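Local coordinates for protein serpin B3 (Homo sapiens, PDB 4ZK3) that probably inhibits proteases by the serpin mechanism, in which the cleaved reactive-centre loop inserts as a strand into the central beta-sheet, at residues 256-261 / 368-373; 229-234 / 268-273; 145-150 / 173-178; 102-107 / 152-157. All blocks are in the same frame, centred on the assembly; numbering follows the deposited sequence.

How the interactions relate
The four contacts form two pairs on opposite sides of the chain's centre. Interactions 1 and 2, centres about 12 Å apart, bring helix 254-260 and the end of the following helix 263-269 against strands 369-375 and 229-235, which flank strand 241-248; they touch where L261 CD2 lies 3.9 Å from W269 CZ3. Interactions 3 and 4, centres about 10 Å apart, both use helix 140-153 and lie on adjacent antiparallel strands, with V177 N 2.8 Å from K106 O, a probable hydrogen bond. Strand 174-185 also pairs with 340-351, whose antiparallel place between 174-185 and 325-336 is consistent with an inserted reactive-centre loop. Interactions 2 and 3 are farthest apart, about 37 Å between centres.

Interaction 1: 256-261 / 368-373; sequences KLEEKL and PFLFFI
L370 points its side chain from strand 369-375 at L257 and L261, joining helix 254-260 to the strand layer known in serpins as sheet B. The three leucines meet in two different ways. L257 and L370 run past each other in opposite directions, so that L257 CD2 comes alongside L370 CD1 at 3.9 Å. L257 can do this because its CG lies anti to the backbone N (chi1 -175°), which swings the branch beside its own carbonyl carbon. L261, the residue at which the chain leaves helical geometry, instead meets L370 tip to tip. F16 of helix 4-19 and Y384 also lie against L370, so the leucine is covered from several parts of the fold. E258 brings a buried carboxylate beside the leucines; it forms a salt bridge with R386, and E258 OE2 is 4.4 Å from L370 CD2. At the centre of the cluster a single methyl serves both leucines: L370 CD1 also lies 4.0 Å from L261 CD1.

Interaction 2: 229-234 / 268-273; sequences AKVLEI and EWTSLQ
The strand around V231 and the chain leaving helix 263-269 at T270 run nearly the same way, 27° apart, with V231 CA 7.0 Å from T270 CA. This is a serpin sheet B strand, 229-235, covered by the turn that follows a helix. V231 aims at that turn, and its side chain crosses that of T270 at about a right angle. With V231 CG1 anti to the backbone N (chi1 -174°), this methyl reaches T270 CG2 at 4.1 Å and also faces the backbone carbonyl of W269, V231 CG1 to W269 O being 4.3 Å. The T270 hydroxyl is used behind the contact, hydrogen-bonded to L266 O of the preceding helical turn, which leaves the methyl for the strand. T270 O in turn bonds to R374 NH1, a tie to another strand of the same layer.

Two residues further on, E233 and L272 make a more open contact, their side chains set obliquely. The carboxylate of E233 is held by H220 through OE1 and by S242 through OE2, with R374 in a long, weak ion pair. The turn itself is closed by S271 OG donating to E268 O at 3.2 Å. Against the fixed carboxylate lies one methyl, L272 CD1, 3.8 Å from E233 OE1.

Interaction 3: 145-150 / 173-178; sequences KKINSW and TLVLVN
Where the helix known as helix F lies on serpin sheet A, I147 and W150 of helix 140-153 meet V175 and V177 of strand 174-185. The local axes are 10.4 Å apart at closest and only 15° from parallel, and I147 and W150, about one turn apart, both face the strand, at V175 and V177, residues on the same face of it. I147 divides its two branches between the valines. Its CG1 arm, anti to the carbonyl carbon (chi1 -69°), carries CD1 to V175 CG2 at 4.1 Å, while I147 CG2 meets V177 CG2 at 3.9 Å. W150 approaches V177 by its six-membered ring: V177 CG1 sits at the edge near the ring plane, 3.8 Å from W150 CZ3, and the two side chains pass in opposite directions. V177 thus gives one methyl to each helix residue. On the helix's outer side, S149 OG and S149 N reach K145 O from opposite faces of its plane. K106 of adjacent strand 99-110 makes a cation-pi contact with W150, and F108 of that strand touches I147. On the strand's other flank lies 340-351, where T173 and L174 both face G351 in a classic beta bulge.

Interaction 4: 102-107 / 152-157; sequences KIANKL and ESQTNE
K102 and Q154 meet on the surface of serpin sheet A, where the chain leaving helix 140-153 (helix F) passes over strand 99-110. The direct contacts are loose and none is a hydrogen bond. K102 has its CG between the backbone N and the carbonyl carbon (chi1 60°) and is extended beyond it, bringing the side chain past the turn with K102 CE 3.9 Å from Q154 O. A104 CB lies 4.0 Å from Q154 OE1.

The polar link is made by water. One molecule accepts from K102 NZ at 2.7 Å and from N156 N at 2.9 Å, and donates to S153 O at 3.0 Å, so strand and turn share it.

Bonds within the turn fix its shape. Q154, bent at chi2, folds its amide back so that Q154 NE2 donates to S153 OG at 2.9 Å with an N-H...O angle of 144°; the serine hydroxyl is itself bonded to W150 O. E152 O accepts from both T155 N and E157 N, closing the turn after the helix.

The lysine ammonium group is thus coupled to the turn through solvent rather than by a direct bond. Backbone carbonyl oxygens nearby, S153 O and Q154 O, would probably favour its positive charge.

Interaction 1: 256-261 / 368-373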
loop_
_atom_site.group_PDB
_atom_site.type_symbol
_atom_site.label_atom_id
_atom_site.label_comp_id
_atom_site.label_asym_id
_atom_site.label_seq_id
_atom_site.Cartn_x
_atom_site.Cartn_y
_atom_site.Cartn_z
ATOM N N LYS A 256 -12.618 -3.444 -18.292
ATOM C CA LYS A 256 -13.496 -2.273 -18.274
ATOM C C LYS A 256 -13.559 -1.654 -16.881
ATOM O O LYS A 256 -13.443 -0.424 -16.736
ATOM C CB LYS A 256 -14.935 -2.602 -18.699
ATOM C CG LYS A 256 -15.810 -1.347 -18.912
ATOM C CD LYS A 256 -17.301 -1.632 -18.772
ATOM C CE LYS A 256 -18.148 -0.388 -19.014
ATOM N NZ LYS A 256 -19.600 -0.676 -19.248
ATOM N N LEU A 257 -13.769 -2.502 -15.866
ATOM C CA LEU A 257 -13.852 -2.035 -14.488
ATOM C C LEU A 257 -12.611 -1.237 -14.153
ATOM O O LEU A 257 -12.710 -0.170 -13.547
ATOM C CB LEU A 257 -14.009 -3.212 -13.546
ATOM C CG LEU A 257 -14.226 -2.957 -12.056
ATOM C CD1 LEU A 257 -15.491 -2.146 -11.833
ATOM C CD2 LEU A 257 -14.298 -4.295 -11.311
ATOM N N GLU A 258 -11.449 -1.710 -14.593
ATOM C CA GLU A 258 -10.213 -0.976 -14.325
ATOM C C GLU A 258 -10.192 0.416 -14.981
ATOM O O GLU A 258 -9.606 1.334 -14.433
ATOM C CB GLU A 258 -8.978 -1.780 -14.711
ATOM C CG GLU A 258 -8.762 -3.033 -13.860
ATOM C CD GLU A 258 -7.670 -3.930 -14.422
ATOM O OE1 GLU A 258 -7.741 -4.277 -15.628
ATOM O OE2 GLU A 258 -6.752 -4.302 -13.683
ATOM N N GLU A 259 -10.814 0.553 -16.148
ATOM C CA GLU A 259 -10.850 1.832 -16.859
ATOM C C GLU A 259 -11.770 2.815 -16.165
ATOM O O GLU A 259 -11.480 3.996 -16.057
ATOM C CB GLU A 259 -11.291 1.614 -18.315
ATOM C CG GLU A 259 -10.228 0.931 -19.185
ATOM C CD GLU A 259 -10.796 0.315 -20.477
ATOM O OE1 GLU A 259 -12.033 0.396 -20.729
ATOM O OE2 GLU A 259 -9.997 -0.271 -21.245
ATOM N N LYS A 260 -12.878 2.325 -15.665
ATOM C CA LYS A 260 -13.890 3.177 -15.084
ATOM C C LYS A 260 -13.716 3.507 -13.586
ATOM O O LYS A 260 -14.328 4.445 -13.074
ATOM C CB LYS A 260 -15.244 2.499 -15.280
ATOM C CG LYS A 260 -15.416 1.858 -16.652
ATOM C CD LYS A 260 -16.594 2.432 -17.414
ATOM C CE LYS A 260 -16.275 3.829 -17.932
ATOM N NZ LYS A 260 -17.431 4.390 -18.670
ATOM N N LEU A 261 -12.925 2.727 -12.862
ATOM C CA LEU A 261 -12.815 2.893 -11.408
ATOM C C LEU A 261 -11.797 3.987 -11.148
ATOM O O LEU A 261 -10.584 3.755 -11.243
ATOM C CB LEU A 261 -12.365 1.584 -10.767
ATOM C CG LEU A 261 -12.944 1.115 -9.449
ATOM C CD1 LEU A 261 -11.822 0.390 -8.690
ATOM C CD2 LEU A 261 -13.593 2.181 -8.577
ATOM N N PRO A 368 -10.873 -12.996 -12.149
ATOM C CA PRO A 368 -10.110 -11.915 -11.587
ATOM C C PRO A 368 -10.929 -10.871 -10.891
ATOM O O PRO A 368 -12.007 -10.514 -11.398
ATOM C CB PRO A 368 -9.433 -11.314 -12.793
ATOM C CG PRO A 368 -9.204 -12.465 -13.658
ATOM C CD PRO A 368 -10.432 -13.305 -13.504
ATOM N N PHE A 369 -10.429 -10.374 -9.752
ATOM C CA PHE A 369 -11.130 -9.367 -8.970
ATOM C C PHE A 369 -10.173 -8.326 -8.386
ATOM O O PHE A 369 -8.972 -8.595 -8.302
ATOM C CB PHE A 369 -11.973 -10.019 -7.869
ATOM C CG PHE A 369 -11.155 -10.848 -6.871
ATOM C CD1 PHE A 369 -10.563 -10.253 -5.744
ATOM C CD2 PHE A 369 -10.997 -12.220 -7.057
ATOM C CE1 PHE A 369 -9.839 -11.001 -4.832
ATOM C CE2 PHE A 369 -10.286 -12.995 -6.129
ATOM C CZ PHE A 369 -9.688 -12.390 -5.022
ATOM N N LEU A 370 -10.726 -7.142 -8.004
ATOM C CA LEU A 370 -10.006 -6.121 -7.245
ATOM C C LEU A 370 -10.336 -6.175 -5.757
ATOM O O LEU A 370 -11.409 -6.599 -5.365
ATOM C CB LEU A 370 -10.279 -4.739 -7.787
ATOM C CG LEU A 370 -10.100 -4.611 -9.300
ATOM C CD1 LEU A 370 -10.849 -3.368 -9.825
ATOM C CD2 LEU A 370 -8.646 -4.568 -9.728
ATOM N N PHE A 371 -9.381 -5.860 -4.892
ATOM C CA PHE A 371 -9.704 -5.922 -3.496
ATOM C C PHE A 371 -8.857 -4.880 -2.804
ATOM O O PHE A 371 -7.767 -4.471 -3.310
ATOM C CB PHE A 371 -9.511 -7.352 -2.947
ATOM C CG PHE A 371 -8.065 -7.824 -2.989
ATOM C CD1 PHE A 371 -7.516 -8.348 -4.163
ATOM C CD2 PHE A 371 -7.252 -7.756 -1.863
ATOM C CE1 PHE A 371 -6.185 -8.755 -4.248
ATOM C CE2 PHE A 371 -5.891 -8.147 -1.944
ATOM C CZ PHE A 371 -5.363 -8.633 -3.155
ATOM N N PHE A 372 -9.312 -4.459 -1.638
ATOM C CA PHE A 372 -8.517 -3.559 -0.811
ATOM C C PHE A 372 -8.909 -3.650 0.631
ATOM O O PHE A 372 -10.000 -4.146 0.955
ATOM C CB PHE A 372 -8.554 -2.121 -1.333
ATOM C CG PHE A 372 -9.895 -1.467 -1.294
ATOM C CD1 PHE A 372 -10.312 -0.778 -0.168
ATOM C CD2 PHE A 372 -10.719 -1.475 -2.425
ATOM C CE1 PHE A 372 -11.538 -0.130 -0.174
ATOM C CE2 PHE A 372 -11.957 -0.849 -2.435
ATOM C CZ PHE A 372 -12.366 -0.140 -1.310
ATOM N N ILE A 373 -7.971 -3.217 1.485
ATOM C CA ILE A 373 -8.161 -3.204 2.910
ATOM C C ILE A 373 -8.237 -1.744 3.338
ATOM O O ILE A 373 -7.311 -0.966 3.120
ATOM C CB ILE A 373 -7.067 -3.972 3.658
ATOM C CG1 ILE A 373 -7.121 -5.474 3.304
ATOM C CG2 ILE A 373 -7.205 -3.779 5.175
ATOM C CD1 ILE A 373 -5.869 -6.230 3.684
#

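Interaction 2: 229-234 / 268-273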
loop_
_atom_site.group_PDB
_atom_site.type_symbol
_atom_site.label_atom_id
_atom_site.label_comp_id
_atom_site.label_asym_id
_atom_site.label_seq_id
_atom_site.Cartn_x
_atom_site.Cartn_y
_atom_site.Cartn_z
ATOM N N ALA A 229 -20.619 -5.051 -12.517
ATOM C CA ALA A 229 -19.799 -5.606 -11.439
ATOM C C ALA A 229 -20.602 -5.645 -10.177
ATOM O O ALA A 229 -21.693 -5.056 -10.091
ATOM C CB ALA A 229 -18.562 -4.746 -11.225
ATOM N N LYS A 230 -20.066 -6.347 -9.194
ATOM C CA LYS A 230 -20.593 -6.323 -7.856
ATOM C C LYS A 230 -19.526 -5.900 -6.846
ATOM O O LYS A 230 -18.295 -6.002 -7.115
ATOM C CB LYS A 230 -21.132 -7.674 -7.487
ATOM C CG LYS A 230 -22.328 -8.113 -8.326
ATOM C CD LYS A 230 -22.615 -9.574 -8.030
ATOM C CE LYS A 230 -23.778 -10.116 -8.845
ATOM N NZ LYS A 230 -23.954 -11.579 -8.578
ATOM N N VAL A 231 -20.008 -5.402 -5.722
ATOM C CA VAL A 231 -19.162 -4.940 -4.586
ATOM C C VAL A 231 -19.563 -5.578 -3.286
ATOM O O VAL A 231 -20.733 -5.603 -2.953
ATOM C CB VAL A 231 -19.227 -3.402 -4.398
ATOM C CG1 VAL A 231 -18.244 -2.956 -3.340
ATOM C CG2 VAL A 231 -18.817 -2.738 -5.656
ATOM N N LEU A 232 -18.585 -6.064 -2.521
ATOM C CA LEU A 232 -18.832 -6.626 -1.226
ATOM C C LEU A 232 -17.892 -6.085 -0.153
ATOM O O LEU A 232 -16.688 -5.949 -0.393
ATOM C CB LEU A 232 -18.702 -8.157 -1.284
ATOM C CG LEU A 232 -19.255 -8.959 -0.127
ATOM C CD1 LEU A 232 -20.771 -8.965 -0.179
ATOM C CD2 LEU A 232 -18.807 -10.386 -0.230
ATOM N N GLU A 233 -18.433 -5.824 1.047
ATOM C CA GLU A 233 -17.619 -5.496 2.220
ATOM C C GLU A 233 -17.573 -6.711 3.134
ATOM O O GLU A 233 -18.590 -7.237 3.531
ATOM C CB GLU A 233 -18.149 -4.263 2.993
ATOM C CG GLU A 233 -17.384 -3.950 4.260
ATOM C CD GLU A 233 -18.173 -3.272 5.333
ATOM O OE1 GLU A 233 -19.393 -3.513 5.453
ATOM O OE2 GLU A 233 -17.530 -2.547 6.115
ATOM N N ILE A 234 -16.361 -7.118 3.481
ATOM C CA ILE A 234 -16.132 -8.245 4.362
ATOM C C ILE A 234 -15.444 -7.665 5.591
ATOM O O ILE A 234 -14.258 -7.398 5.540
ATOM C CB ILE A 234 -15.244 -9.341 3.724
ATOM C CG1 ILE A 234 -15.706 -9.684 2.315
ATOM C CG2 ILE A 234 -15.249 -10.586 4.591
ATOM C CD1 ILE A 234 -14.852 -10.652 1.517
ATOM N N GLU A 268 -17.943 6.504 -4.176
ATOM C CA GLU A 268 -19.387 6.417 -4.271
ATOM C C GLU A 268 -19.857 4.983 -4.032
ATOM O O GLU A 268 -20.647 4.700 -3.127
ATOM C CB GLU A 268 -19.812 6.894 -5.649
ATOM C CG GLU A 268 -21.239 7.390 -5.706
ATOM C CD GLU A 268 -21.753 7.468 -7.120
ATOM O OE1 GLU A 268 -20.998 7.978 -7.984
ATOM O OE2 GLU A 268 -22.894 6.994 -7.360
ATOM N N TRP A 269 -19.317 4.078 -4.843
ATOM C CA TRP A 269 -19.763 2.702 -4.930
ATOM C C TRP A 269 -19.531 1.871 -3.667
ATOM O O TRP A 269 -20.255 0.885 -3.423
ATOM C CB TRP A 269 -19.052 1.998 -6.093
ATOM C CG TRP A 269 -19.380 2.589 -7.452
ATOM C CD1 TRP A 269 -20.463 3.368 -7.763
ATOM C CD2 TRP A 269 -18.657 2.415 -8.665
ATOM N NE1 TRP A 269 -20.434 3.707 -9.088
ATOM C CE2 TRP A 269 -19.349 3.122 -9.673
ATOM C CE3 TRP A 269 -17.492 1.726 -9.009
ATOM C CZ2 TRP A 269 -18.920 3.149 -11.000
ATOM C CZ3 TRP A 269 -17.049 1.774 -10.328
ATOM C CH2 TRP A 269 -17.768 2.467 -11.307
ATOM N N THR A 270 -18.492 2.231 -2.902
ATOM C CA THR A 270 -18.035 1.375 -1.814
ATOM C C THR A 270 -18.331 2.006 -0.481
ATOM O O THR A 270 -17.818 1.550 0.534
ATOM C CB THR A 270 -16.533 1.050 -1.882
ATOM O OG1 THR A 270 -15.785 2.229 -1.548
ATOM C CG2 THR A 270 -16.141 0.513 -3.263
ATOM N N SER A 271 -19.176 3.029 -0.433
ATOM C CA SER A 271 -19.547 3.530 0.869
ATOM C C SER A 271 -20.741 2.712 1.389
ATOM O O SER A 271 -21.605 2.282 0.613
ATOM C CB SER A 271 -19.931 5.008 0.819
ATOM O OG SER A 271 -21.072 5.105 0.003
ATOM N N LEU A 272 -20.789 2.544 2.706
ATOM C CA LEU A 272 -21.955 2.014 3.436
ATOM C C LEU A 272 -23.273 2.651 2.991
ATOM O O LEU A 272 -24.227 1.966 2.654
ATOM C CB LEU A 272 -21.753 2.246 4.950
ATOM C CG LEU A 272 -21.204 1.062 5.754
ATOM C CD1 LEU A 272 -20.343 0.142 4.907
ATOM C CD2 LEU A 272 -20.472 1.516 7.023
ATOM N N GLN A 273 -23.305 3.972 2.992
ATOM C CA GLN A 273 -24.397 4.732 2.440
ATOM C C GLN A 273 -25.027 4.084 1.191
ATOM O O GLN A 273 -26.237 4.085 1.035
ATOM C CB GLN A 273 -23.828 6.121 2.132
ATOM C CG GLN A 273 -24.692 7.094 1.362
ATOM C CD GLN A 273 -25.987 7.368 2.063
ATOM O OE1 GLN A 273 -27.049 7.165 1.484
ATOM N NE2 GLN A 273 -25.916 7.844 3.306
#

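Interaction 3: 145-150 / 173-178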
loop_
_atom_site.group_PDB
_atom_site.type_symbol
_atom_site.label_atom_id
_atom_site.label_comp_id
_atom_site.label_asym_id
_atom_site.label_seq_id
_atom_site.Cartn_x
_atom_site.Cartn_y
_atom_site.Cartn_z
ATOM N N LYS A 145 21.752 -5.032 4.699
ATOM C CA LYS A 145 21.158 -6.160 5.402
ATOM C C LYS A 145 20.594 -5.782 6.721
ATOM O O LYS A 145 19.584 -6.306 7.140
ATOM C CB LYS A 145 22.151 -7.326 5.564
ATOM C CG LYS A 145 22.574 -7.884 4.219
ATOM C CD LYS A 145 23.478 -9.075 4.394
ATOM C CE LYS A 145 24.035 -9.510 3.060
ATOM N NZ LYS A 145 24.269 -10.980 3.042
ATOM N N LYS A 146 21.226 -4.874 7.418
ATOM C CA LYS A 146 20.612 -4.363 8.652
ATOM C C LYS A 146 19.246 -3.666 8.417
ATOM O O LYS A 146 18.340 -3.827 9.213
ATOM C CB LYS A 146 21.543 -3.366 9.310
ATOM C CG LYS A 146 21.130 -2.894 10.685
ATOM C CD LYS A 146 22.292 -2.199 11.415
ATOM C CE LYS A 146 23.665 -2.533 10.780
ATOM N NZ LYS A 146 24.827 -2.091 11.599
ATOM N N ILE A 147 19.109 -2.923 7.323
ATOM C CA ILE A 147 17.818 -2.192 7.067
ATOM C C ILE A 147 16.728 -3.249 6.745
ATOM O O ILE A 147 15.634 -3.216 7.317
ATOM C CB ILE A 147 17.997 -1.213 5.914
ATOM C CG1 ILE A 147 18.930 -0.059 6.382
ATOM C CG2 ILE A 147 16.683 -0.623 5.417
ATOM C CD1 ILE A 147 19.571 0.695 5.224
ATOM N N ASN A 148 17.071 -4.158 5.836
ATOM C CA ASN A 148 16.215 -5.276 5.446
ATOM C C ASN A 148 15.746 -6.070 6.691
ATOM O O ASN A 148 14.578 -6.450 6.763
ATOM C CB ASN A 148 16.878 -6.144 4.357
ATOM C CG ASN A 148 16.918 -5.491 2.985
ATOM O OD1 ASN A 148 16.244 -4.519 2.685
ATOM N ND2 ASN A 148 17.744 -6.026 2.135
ATOM N N SER A 149 16.588 -6.250 7.732
ATOM C CA SER A 149 16.143 -6.960 8.939
ATOM C C SER A 149 15.243 -6.156 9.789
ATOM O O SER A 149 14.308 -6.699 10.397
ATOM C CB SER A 149 17.326 -7.488 9.831
ATOM O OG SER A 149 18.089 -8.379 9.050
ATOM N N TRP A 150 15.526 -4.872 9.951
ATOM C CA TRP A 150 14.566 -4.032 10.624
ATOM C C TRP A 150 13.162 -4.144 9.989
ATOM O O TRP A 150 12.123 -4.274 10.690
ATOM C CB TRP A 150 15.009 -2.575 10.608
ATOM C CG TRP A 150 14.089 -1.731 11.333
ATOM C CD1 TRP A 150 14.010 -1.585 12.665
ATOM C CD2 TRP A 150 13.060 -0.885 10.767
ATOM N NE1 TRP A 150 12.986 -0.701 12.982
ATOM C CE2 TRP A 150 12.401 -0.259 11.834
ATOM C CE3 TRP A 150 12.638 -0.611 9.456
ATOM C CZ2 TRP A 150 11.375 0.650 11.642
ATOM C CZ3 TRP A 150 11.589 0.260 9.268
ATOM C CH2 TRP A 150 10.985 0.900 10.346
ATOM N N THR A 173 24.003 8.089 1.638
ATOM C CA THR A 173 23.967 8.788 2.923
ATOM C C THR A 173 22.641 8.711 3.710
ATOM O O THR A 173 22.645 9.015 4.897
ATOM C CB THR A 173 24.381 10.251 2.772
ATOM O OG1 THR A 173 23.530 10.878 1.808
ATOM C CG2 THR A 173 25.874 10.322 2.407
ATOM N N LEU A 174 21.558 8.292 3.042
ATOM C CA LEU A 174 20.188 8.332 3.571
ATOM C C LEU A 174 19.356 7.180 2.968
ATOM O O LEU A 174 19.317 7.015 1.777
ATOM C CB LEU A 174 19.578 9.690 3.179
ATOM C CG LEU A 174 18.057 9.817 3.254
ATOM C CD1 LEU A 174 17.572 10.961 4.115
ATOM C CD2 LEU A 174 17.479 9.980 1.877
ATOM N N VAL A 175 18.730 6.379 3.821
ATOM C CA VAL A 175 17.603 5.517 3.418
ATOM C C VAL A 175 16.420 5.804 4.384
ATOM O O VAL A 175 16.514 5.662 5.610
ATOM C CB VAL A 175 17.948 4.038 3.472
ATOM C CG1 VAL A 175 16.743 3.150 3.118
ATOM C CG2 VAL A 175 19.153 3.730 2.557
ATOM N N LEU A 176 15.322 6.273 3.823
ATOM C CA LEU A 176 14.133 6.488 4.583
ATOM C C LEU A 176 13.264 5.276 4.341
ATOM O O LEU A 176 13.108 4.838 3.201
ATOM C CB LEU A 176 13.449 7.736 4.100
ATOM C CG LEU A 176 14.153 9.044 4.448
ATOM C CD1 LEU A 176 13.659 10.191 3.598
ATOM C CD2 LEU A 176 13.856 9.379 5.868
ATOM N N VAL A 177 12.661 4.747 5.398
ATOM C CA VAL A 177 11.892 3.543 5.279
ATOM C C VAL A 177 10.564 3.652 5.986
ATOM O O VAL A 177 10.518 4.191 7.044
ATOM C CB VAL A 177 12.708 2.334 5.791
ATOM C CG1 VAL A 177 11.917 1.071 5.577
ATOM C CG2 VAL A 177 14.006 2.235 5.017
ATOM N N ASN A 178 9.494 3.221 5.333
ATOM C CA ASN A 178 8.215 2.988 5.945
ATOM C C ASN A 178 7.857 1.505 5.925
ATOM O O ASN A 178 8.015 0.838 4.907
ATOM C CB ASN A 178 7.067 3.699 5.180
ATOM C CG ASN A 178 5.728 3.396 5.771
ATOM O OD1 ASN A 178 5.318 4.050 6.756
ATOM N ND2 ASN A 178 5.086 2.392 5.283
#

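Interaction 4: 102-107 / 152-157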
loop_
_atom_site.group_PDB
_atom_site.type_symbol
_atom_site.label_atom_id
_atom_site.label_comp_id
_atom_site.label_asym_id
_atom_site.label_seq_id
_atom_site.Cartn_x
_atom_site.Cartn_y
_atom_site.Cartn_z
ATOM N N LYS A 102 -0.055 -1.792 12.519
ATOM C CA LYS A 102 1.033 -1.009 12.952
ATOM C C LYS A 102 1.794 -0.461 11.781
ATOM O O LYS A 102 1.840 -1.054 10.704
ATOM C CB LYS A 102 1.949 -1.734 13.904
ATOM C CG LYS A 102 2.595 -2.951 13.394
ATOM C CD LYS A 102 3.535 -3.622 14.379
ATOM C CE LYS A 102 3.894 -4.985 13.835
ATOM N NZ LYS A 102 5.156 -5.580 14.408
ATOM N N ILE A 103 2.356 0.715 11.994
ATOM C CA ILE A 103 3.112 1.400 10.964
ATOM C C ILE A 103 4.266 2.092 11.605
ATOM O O ILE A 103 4.092 2.737 12.642
ATOM C CB ILE A 103 2.180 2.336 10.196
ATOM C CG1 ILE A 103 2.856 2.897 8.936
ATOM C CG2 ILE A 103 1.652 3.430 11.093
ATOM C CD1 ILE A 103 1.844 3.373 7.959
ATOM N N ALA A 104 5.416 2.058 10.955
ATOM C CA ALA A 104 6.579 2.762 11.464
ATOM C C ALA A 104 7.366 3.393 10.316
ATOM O O ALA A 104 7.411 2.848 9.186
ATOM C CB ALA A 104 7.468 1.764 12.171
ATOM N N ASN A 105 8.044 4.477 10.658
ATOM C CA ASN A 105 8.894 5.222 9.799
ATOM C C ASN A 105 10.254 5.285 10.408
ATOM O O ASN A 105 10.388 5.437 11.608
ATOM C CB ASN A 105 8.308 6.642 9.662
ATOM C CG ASN A 105 7.045 6.649 8.882
ATOM O OD1 ASN A 105 5.965 7.142 9.320
ATOM N ND2 ASN A 105 7.132 6.089 7.733
ATOM N N LYS A 106 11.291 5.184 9.601
ATOM C CA LYS A 106 12.640 5.262 10.105
ATOM C C LYS A 106 13.634 5.871 9.118
ATOM O O LYS A 106 13.571 5.628 7.944
ATOM C CB LYS A 106 13.144 3.856 10.532
ATOM C CG LYS A 106 14.442 3.896 11.365
ATOM C CD LYS A 106 14.749 2.540 11.966
ATOM C CE LYS A 106 16.019 2.540 12.790
ATOM N NZ LYS A 106 16.216 1.280 13.597
ATOM N N LEU A 107 14.570 6.656 9.651
ATOM C CA LEU A 107 15.693 7.191 8.933
ATOM C C LEU A 107 16.984 6.443 9.289
ATOM O O LEU A 107 17.410 6.405 10.427
ATOM C CB LEU A 107 15.823 8.697 9.187
ATOM C CG LEU A 107 17.115 9.346 8.687
ATOM C CD1 LEU A 107 17.320 9.189 7.204
ATOM C CD2 LEU A 107 17.215 10.806 9.025
ATOM N N GLU A 152 11.915 -6.717 8.146
ATOM C CA GLU A 152 11.384 -8.014 8.612
ATOM C C GLU A 152 10.781 -7.902 9.982
ATOM O O GLU A 152 9.658 -8.393 10.230
ATOM C CB GLU A 152 12.445 -9.123 8.613
ATOM C CG GLU A 152 13.014 -9.423 7.242
ATOM C CD GLU A 152 13.683 -10.830 7.201
ATOM O OE1 GLU A 152 13.426 -11.635 8.130
ATOM O OE2 GLU A 152 14.430 -11.121 6.251
ATOM N N SER A 153 11.479 -7.203 10.862
ATOM C CA SER A 153 11.088 -7.080 12.240
ATOM C C SER A 153 9.824 -6.275 12.416
ATOM O O SER A 153 9.156 -6.446 13.417
ATOM C CB SER A 153 12.255 -6.501 13.122
ATOM O OG SER A 153 12.177 -5.078 13.300
ATOM N N GLN A 154 9.447 -5.439 11.437
ATOM C CA GLN A 154 8.218 -4.694 11.564
ATOM C C GLN A 154 7.051 -5.304 10.740
ATOM O O GLN A 154 6.043 -4.654 10.623
ATOM C CB GLN A 154 8.429 -3.222 11.091
ATOM C CG GLN A 154 9.624 -2.518 11.687
ATOM C CD GLN A 154 9.469 -2.378 13.185
ATOM O OE1 GLN A 154 8.473 -1.831 13.668
ATOM N NE2 GLN A 154 10.394 -2.941 13.917
ATOM N N THR A 155 7.287 -6.400 10.062
ATOM C CA THR A 155 6.346 -7.049 9.139
ATOM C C THR A 155 6.092 -8.529 9.430
ATOM O O THR A 155 5.615 -9.278 8.552
ATOM C CB THR A 155 6.832 -6.902 7.700
ATOM O OG1 THR A 155 8.146 -7.433 7.577
ATOM C CG2 THR A 155 6.864 -5.403 7.292
ATOM N N ASN A 156 6.308 -8.953 10.685
ATOM C CA ASN A 156 6.201 -10.360 11.061
ATOM C C ASN A 156 7.022 -11.243 10.058
ATOM O O ASN A 156 6.626 -12.327 9.623
ATOM C CB ASN A 156 4.713 -10.775 11.147
ATOM C CG ASN A 156 4.535 -12.208 11.710
ATOM O OD1 ASN A 156 3.603 -12.976 11.344
ATOM N ND2 ASN A 156 5.434 -12.579 12.581
ATOM N N GLU A 157 8.190 -10.749 9.706
ATOM C CA GLU A 157 9.030 -11.323 8.664
ATOM C C GLU A 157 8.467 -11.567 7.300
ATOM O O GLU A 157 9.098 -12.340 6.550
ATOM C CB GLU A 157 9.701 -12.632 9.147
ATOM C CG GLU A 157 10.742 -12.396 10.205
ATOM C CD GLU A 157 10.259 -12.795 11.578
ATOM O OE1 GLU A 157 10.834 -13.793 12.111
ATOM O OE2 GLU A 157 9.307 -12.159 12.096
HETATM O O HOH W 1 6.420 -7.729 13.297
#